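Local coordinates for like-Sm ribonucleoprotein core (Methanococcus vannielii SB, PDB 5MKI) that probably binds RNA, with uridine nucleotide sites seen in the protein, and assembles as a ring of seven identical subunits, at residues A[21-32]-A[42-51]. Numbering follows the deposited sequence.
Sequences VYLKDGKLVKGR and VALENAKIES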
ATOM      1  N   VAL A  21      -6.171  21.117  -1.170  1.00 26.46           N
ATOM      2  CA  VAL A  21      -5.682  19.749  -0.985  1.00 27.90           C
ATOM      3  C   VAL A  21      -4.863  19.372  -2.211  1.00 25.11           C
ATOM      4  O   VAL A  21      -5.412  19.220  -3.306  1.00 29.17           O
ATOM      5  CB  VAL A  21      -6.826  18.746  -0.771  1.00 25.64           C
ATOM      6  CG1 VAL A  21      -6.251  17.318  -0.518  1.00 25.81           C
ATOM      7  CG2 VAL A  21      -7.717  19.174   0.377  1.00 24.79           C
ATOM      8  N   TYR A  22      -3.555  19.206  -2.027  1.00 22.31           N
ATOM      9  CA  TYR A  22      -2.667  18.699  -3.073  1.00 27.60           C
ATOM     10  C   TYR A  22      -2.664  17.169  -3.083  1.00 31.02           C
ATOM     11  O   TYR A  22      -2.419  16.535  -2.053  1.00 26.66           O
ATOM     12  CB  TYR A  22      -1.236  19.194  -2.864  1.00 28.01           C
ATOM     13  CG  TYR A  22      -1.047  20.689  -3.030  1.00 35.63           C
ATOM     14  CD1 TYR A  22      -1.371  21.573  -2.003  1.00 31.69           C
ATOM     15  CD2 TYR A  22      -0.527  21.214  -4.210  1.00 36.72           C
ATOM     16  CE1 TYR A  22      -1.188  22.939  -2.153  1.00 34.93           C
ATOM     17  CE2 TYR A  22      -0.332  22.581  -4.365  1.00 39.02           C
ATOM     18  CZ  TYR A  22      -0.667  23.439  -3.336  1.00 39.53           C
ATOM     19  OH  TYR A  22      -0.479  24.802  -3.491  1.00 46.86           O
ATOM     20  N   LEU A  23      -2.891  16.586  -4.254  1.00 31.48           N
ATOM     21  CA  LEU A  23      -2.988  15.147  -4.431  1.00 29.54           C
ATOM     22  C   LEU A  23      -1.707  14.596  -5.053  1.00 35.49           C
ATOM     23  O   LEU A  23      -0.936  15.317  -5.691  1.00 30.70           O
ATOM     24  CB  LEU A  23      -4.195  14.803  -5.301  1.00 33.34           C
ATOM     25  CG  LEU A  23      -5.548  15.240  -4.735  1.00 35.08           C
ATOM     26  CD1 LEU A  23      -6.691  14.683  -5.599  1.00 37.44           C
ATOM     27  CD2 LEU A  23      -5.683  14.780  -3.288  1.00 26.88           C
ATOM     28  N   LYS A  24      -1.501  13.286  -4.870  1.00 36.68           N
ATOM     29  CA  LYS A  24      -0.257  12.652  -5.306  1.00 32.51           C
ATOM     30  C   LYS A  24      -0.046  12.758  -6.809  1.00 33.35           C
ATOM     31  O   LYS A  24       1.099  12.755  -7.275  1.00 36.25           O
ATOM     32  CB  LYS A  24      -0.245  11.183  -4.889  1.00 32.64           C
ATOM     33  CG  LYS A  24      -0.076  10.958  -3.409  1.00 33.01           C
ATOM     34  CD  LYS A  24      -0.270   9.493  -3.077  1.00 31.88           C
ATOM     35  CE  LYS A  24       0.192   9.182  -1.661  1.00 36.52           C
ATOM     36  NZ  LYS A  24      -0.652   9.884  -0.630  1.00 34.06           N
ATOM     37  N   ASP A  25      -1.120  12.852  -7.581  1.00 31.40           N
ATOM     38  CA  ASP A  25      -1.028  12.833  -9.033  1.00 40.44           C
ATOM     39  C   ASP A  25      -0.832  14.215  -9.640  1.00 38.41           C
ATOM     40  O   ASP A  25      -0.818  14.338 -10.871  1.00 37.50           O
ATOM     41  CB  ASP A  25      -2.284  12.182  -9.630  1.00 39.38           C
ATOM     42  CG  ASP A  25      -3.575  12.897  -9.223  1.00 42.93           C
ATOM     43  OD1 ASP A  25      -3.506  14.035  -8.708  1.00 41.40           O
ATOM     44  OD2 ASP A  25      -4.665  12.318  -9.422  1.00 43.83           O
ATOM     45  N   GLY A  26      -0.698  15.255  -8.814  1.00 38.31           N
ATOM     46  CA  GLY A  26      -0.553  16.616  -9.292  1.00 37.82           C
ATOM     47  C   GLY A  26      -1.813  17.457  -9.232  1.00 39.22           C
ATOM     48  O   GLY A  26      -1.723  18.683  -9.345  1.00 45.74           O
ATOM     49  N   LYS A  27      -2.975  16.841  -9.046  1.00 39.38           N
ATOM     50  CA  LYS A  27      -4.214  17.591  -8.918  1.00 41.82           C
ATOM     51  C   LYS A  27      -4.192  18.493  -7.688  1.00 42.43           C
ATOM     52  O   LYS A  27      -3.552  18.195  -6.675  1.00 32.91           O
ATOM     53  CB  LYS A  27      -5.405  16.637  -8.832  1.00 41.94           C
ATOM     54  CG  LYS A  27      -5.664  15.835 -10.094  1.00 45.47           C
ATOM     55  CD  LYS A  27      -7.036  15.170 -10.037  1.00 46.27           C
ATOM     56  CE  LYS A  27      -7.224  14.192 -11.182  1.00 49.27           C
ATOM     57  NZ  LYS A  27      -6.185  13.139 -11.189  1.00 41.77           N
ATOM     58  N   LEU A  28      -4.907  19.613  -7.798  1.00 45.94           N
ATOM     59  CA  LEU A  28      -5.226  20.500  -6.688  1.00 43.94           C
ATOM     60  C   LEU A  28      -6.740  20.563  -6.547  1.00 49.24           C
ATOM     61  O   LEU A  28      -7.436  20.893  -7.510  1.00 50.63           O
ATOM     62  CB  LEU A  28      -4.682  21.914  -6.923  1.00 50.15           C
ATOM     63  CG  LEU A  28      -3.284  22.304  -6.451  1.00 47.17           C
ATOM     64  CD1 LEU A  28      -2.203  21.649  -7.309  1.00 49.93           C
ATOM     65  CD2 LEU A  28      -3.149  23.829  -6.445  1.00 45.92           C
ATOM     66  N   VAL A  29      -7.250  20.250  -5.358  1.00 43.64           N
ATOM     67  CA  VAL A  29      -8.674  20.355  -5.060  1.00 38.76           C
ATOM     68  C   VAL A  29      -8.840  21.427  -3.993  1.00 34.82           C
ATOM     69  O   VAL A  29      -8.243  21.330  -2.916  1.00 32.84           O
ATOM     70  CB  VAL A  29      -9.276  19.020  -4.588  1.00 38.61           C
ATOM     71  CG1 VAL A  29     -10.778  19.118  -4.561  1.00 37.54           C
ATOM     72  CG2 VAL A  29      -8.829  17.878  -5.480  1.00 39.74           C
ATOM     73  N   LYS A  30      -9.654  22.437  -4.288  1.00 36.35           N
ATOM     74  CA  LYS A  30      -9.846  23.593  -3.417  1.00 39.49           C
ATOM     75  C   LYS A  30     -11.306  23.656  -2.999  1.00 32.35           C
ATOM     76  O   LYS A  30     -12.195  23.497  -3.840  1.00 38.37           O
ATOM     77  CB  LYS A  30      -9.435  24.887  -4.135  1.00 38.34           C
ATOM     78  CG  LYS A  30      -9.780  26.167  -3.381  1.00 48.13           C
ATOM     79  CD  LYS A  30      -9.587  27.422  -4.241  1.00 54.69           C
ATOM     80  CE  LYS A  30     -10.766  28.392  -4.111  1.00 55.98           C
ATOM     81  NZ  LYS A  30     -10.467  29.594  -3.252  1.00 55.29           N
ATOM     82  N   GLY A  31     -11.558  23.885  -1.712  1.00 29.06           N
ATOM     83  CA  GLY A  31     -12.935  23.931  -1.247  1.00 30.63           C
ATOM     84  C   GLY A  31     -13.026  24.286   0.223  1.00 28.52           C
ATOM     85  O   GLY A  31     -12.019  24.517   0.895  1.00 31.46           O
ATOM     86  N   ARG A  32     -14.264  24.313   0.716  1.00 31.03           N
ATOM     87  CA  ARG A  32     -14.565  24.664   2.104  1.00 33.50           C
ATOM     88  C   ARG A  32     -14.650  23.394   2.955  1.00 30.68           C
ATOM     89  O   ARG A  32     -15.514  22.537   2.720  1.00 30.92           O
ATOM     90  CB  ARG A  32     -15.876  25.451   2.167  1.00 33.54           C
ATOM     91  CG  ARG A  32     -16.326  25.911   3.563  1.00 31.47           C
ATOM     92  CD  ARG A  32     -17.750  26.481   3.491  1.00 34.03           C
ATOM     93  NE  ARG A  32     -18.170  27.102   4.745  1.00 34.30           N
ATOM     94  CZ  ARG A  32     -17.839  28.340   5.111  1.00 35.40           C
ATOM     95  NH1 ARG A  32     -17.078  29.085   4.321  1.00 32.03           N
ATOM     96  NH2 ARG A  32     -18.257  28.827   6.267  1.00 32.32           N
ATOM     97  N   VAL A  42     -11.408  13.943   3.632  1.00 24.71           N
ATOM     98  CA  VAL A  42     -11.955  15.290   3.830  1.00 25.42           C
ATOM     99  C   VAL A  42     -13.214  15.470   2.984  1.00 25.26           C
ATOM    100  O   VAL A  42     -13.285  15.024   1.830  1.00 24.46           O
ATOM    101  CB  VAL A  42     -10.918  16.396   3.517  1.00 23.78           C
ATOM    102  CG1 VAL A  42      -9.666  16.251   4.377  1.00 20.34           C
ATOM    103  CG2 VAL A  42     -10.538  16.407   2.037  1.00 26.46           C
ATOM    104  N   ALA A  43     -14.222  16.113   3.573  1.00 26.50           N
ATOM    105  CA  ALA A  43     -15.414  16.534   2.847  1.00 24.77           C
ATOM    106  C   ALA A  43     -15.269  18.018   2.520  1.00 28.76           C
ATOM    107  O   ALA A  43     -15.151  18.845   3.430  1.00 27.02           O
ATOM    108  CB  ALA A  43     -16.679  16.275   3.663  1.00 20.95           C
ATOM    109  N   LEU A  44     -15.250  18.348   1.228  1.00 25.89           N
ATOM    110  CA  LEU A  44     -15.047  19.719   0.760  1.00 24.70           C
ATOM    111  C   LEU A  44     -16.317  20.228   0.088  1.00 29.69           C
ATOM    112  O   LEU A  44     -16.779  19.636  -0.893  1.00 30.90           O
ATOM    113  CB  LEU A  44     -13.887  19.801  -0.225  1.00 23.99           C
ATOM    114  CG  LEU A  44     -12.499  19.397   0.251  1.00 29.06           C
ATOM    115  CD1 LEU A  44     -11.549  19.296  -0.934  1.00 20.98           C
ATOM    116  CD2 LEU A  44     -12.018  20.406   1.277  1.00 30.09           C
ATOM    117  N   GLU A  45     -16.849  21.340   0.591  1.00 32.97           N
ATOM    118  CA  GLU A  45     -18.070  21.944   0.071  1.00 32.94           C
ATOM    119  C   GLU A  45     -17.740  22.997  -0.983  1.00 34.37           C
ATOM    120  O   GLU A  45     -16.788  23.765  -0.827  1.00 33.03           O
ATOM    121  CB  GLU A  45     -18.865  22.581   1.210  1.00 34.77           C
ATOM    122  CG  GLU A  45     -20.253  23.028   0.827  1.00 38.34           C
ATOM    123  CD  GLU A  45     -20.902  23.849   1.913  1.00 40.87           C
ATOM    124  OE1 GLU A  45     -20.492  25.019   2.088  1.00 42.67           O
ATOM    125  OE2 GLU A  45     -21.813  23.326   2.590  1.00 46.87           O
ATOM    126  N   ASN A  46     -18.535  23.032  -2.055  1.00 34.02           N
ATOM    127  CA  ASN A  46     -18.333  23.997  -3.141  1.00 39.40           C
ATOM    128  C   ASN A  46     -16.884  23.958  -3.634  1.00 42.15           C
ATOM    129  O   ASN A  46     -16.152  24.955  -3.607  1.00 38.52           O
ATOM    130  CB  ASN A  46     -18.739  25.411  -2.701  1.00 37.56           C
ATOM    131  CG  ASN A  46     -20.244  25.549  -2.530  1.00 39.60           C
ATOM    132  OD1 ASN A  46     -21.021  24.920  -3.247  1.00 38.03           O
ATOM    133  ND2 ASN A  46     -20.659  26.352  -1.565  1.00 47.73           N
ATOM    134  N   ALA A  47     -16.482  22.771  -4.085  1.00 35.15           N
ATOM    135  CA  ALA A  47     -15.083  22.489  -4.368  1.00 35.61           C
ATOM    136  C   ALA A  47     -14.750  22.723  -5.837  1.00 38.30           C
ATOM    137  O   ALA A  47     -15.601  22.627  -6.723  1.00 41.64           O
ATOM    138  CB  ALA A  47     -14.738  21.043  -3.986  1.00 38.72           C
ATOM    139  N   LYS A  48     -13.476  23.010  -6.083  1.00 37.83           N
ATOM    140  CA  LYS A  48     -12.976  23.326  -7.411  1.00 47.08           C
ATOM    141  C   LYS A  48     -11.691  22.554  -7.664  1.00 49.85           C
ATOM    142  O   LYS A  48     -10.802  22.529  -6.808  1.00 49.94           O
ATOM    143  CB  LYS A  48     -12.707  24.832  -7.558  1.00 43.13           C
ATOM    144  CG  LYS A  48     -13.910  25.728  -7.252  1.00 50.10           C
ATOM    145  CD  LYS A  48     -13.455  27.098  -6.736  1.00 48.32           C
ATOM    146  CE  LYS A  48     -14.627  28.060  -6.558  1.00 55.57           C
ATOM    147  NZ  LYS A  48     -14.543  28.868  -5.287  1.00 55.24           N
ATOM    148  N   ILE A  49     -11.591  21.932  -8.834  1.00 52.80           N
ATOM    149  CA  ILE A  49     -10.326  21.379  -9.301  1.00 59.47           C
ATOM    150  C   ILE A  49      -9.637  22.442 -10.144  1.00 69.62           C
ATOM    151  O   ILE A  49     -10.253  23.020 -11.046  1.00 72.09           O
ATOM    152  CB  ILE A  49     -10.539  20.093 -10.118  1.00 60.62           C
ATOM    153  CG1 ILE A  49     -11.632  19.212  -9.499  1.00 53.17           C
ATOM    154  CG2 ILE A  49      -9.226  19.351 -10.275  1.00 61.38           C
ATOM    155  CD1 ILE A  49     -11.388  18.818  -8.067  1.00 42.94           C
ATOM    156  N   GLU A  50      -8.360  22.713  -9.850  1.00 69.20           N
ATOM    157  CA  GLU A  50      -7.613  23.652 -10.682  1.00 77.36           C
ATOM    158  C   GLU A  50      -7.475  23.149 -12.112  1.00 78.78           C
ATOM    159  O   GLU A  50      -7.244  23.951 -13.023  1.00 81.08           O
ATOM    160  CB  GLU A  50      -6.229  23.927 -10.077  1.00 70.68           C
ATOM    161  CG  GLU A  50      -5.044  23.218 -10.768  1.00 72.73           C
ATOM    162  CD  GLU A  50      -5.048  21.688 -10.627  1.00 68.73           C
ATOM    163  OE1 GLU A  50      -4.140  21.036 -11.189  1.00 66.79           O
ATOM    164  OE2 GLU A  50      -5.949  21.131  -9.962  1.00 66.99           O
ATOM    165  N   SER A  51      -7.635  21.845 -12.327  1.00 77.14           N
ATOM    166  CA  SER A  51      -7.653  21.253 -13.656  1.00 80.29           C
ATOM    167  C   SER A  51      -8.976  21.466 -14.381  1.00 82.49           C
ATOM    168  O   SER A  51      -9.259  20.733 -15.335  1.00 84.98           O
ATOM    169  CB  SER A  51      -7.369  19.751 -13.562  1.00 80.15           C
ATOM    170  OG  SER A  51      -6.409  19.462 -12.559  1.00 75.30           O
TER
HETATM  171  O   HOH W   1     -20.801  25.515   4.823  1.00 41.41           O
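V29 holds the apolar centre: with CG1 anti to the backbone N (chi1 -169°), this branch sits between I49 CD1 at 3.6 Å and L44 CD1 at 3.7 Å, and I49 CD1 also reaches CG2. From strand 18-23, V21 brings CG2 against L44 CD1. L60 covers V29 and I49 within the chain, and Y69 of a neighbouring subunit packs on V29, tying this core to the ring.

Around it, strand 28-32 pairs antiparallel with 47-49. K30 and K48 exchange two backbone bonds, K48 N to K30 O being the shorter at 2.6 Å. At G31 the register slips by one residue in a beta bulge, and pairing resumes between R32 and E45, at the corner leading from 42-44 to 47-49. Strand 28-36 thus pairs with both, consistent with the strongly bent sheet of the Sm fold.

On the face carrying K30, K48, R32 and E45, the two lysines run side by side, NZ to NZ 4.6 Å. K48 NZ is salt-bridged to E56 and K30 NZ weakly bonded to N18, both calcium ligands seen in this protein. R32 and E45 extend together, guanidinium and carboxylate planes 14° apart, yet R32 NE stays 4.1 Å from E45 OE1. At the other end E50, poorly ordered, takes L28 N on OE2 (2.8 Å) from above its carboxylate plane. Direct backbone bonds thus fix the corner and E56 holds K48, whereas R32 and E45 are linked through water, weakly at the arginine.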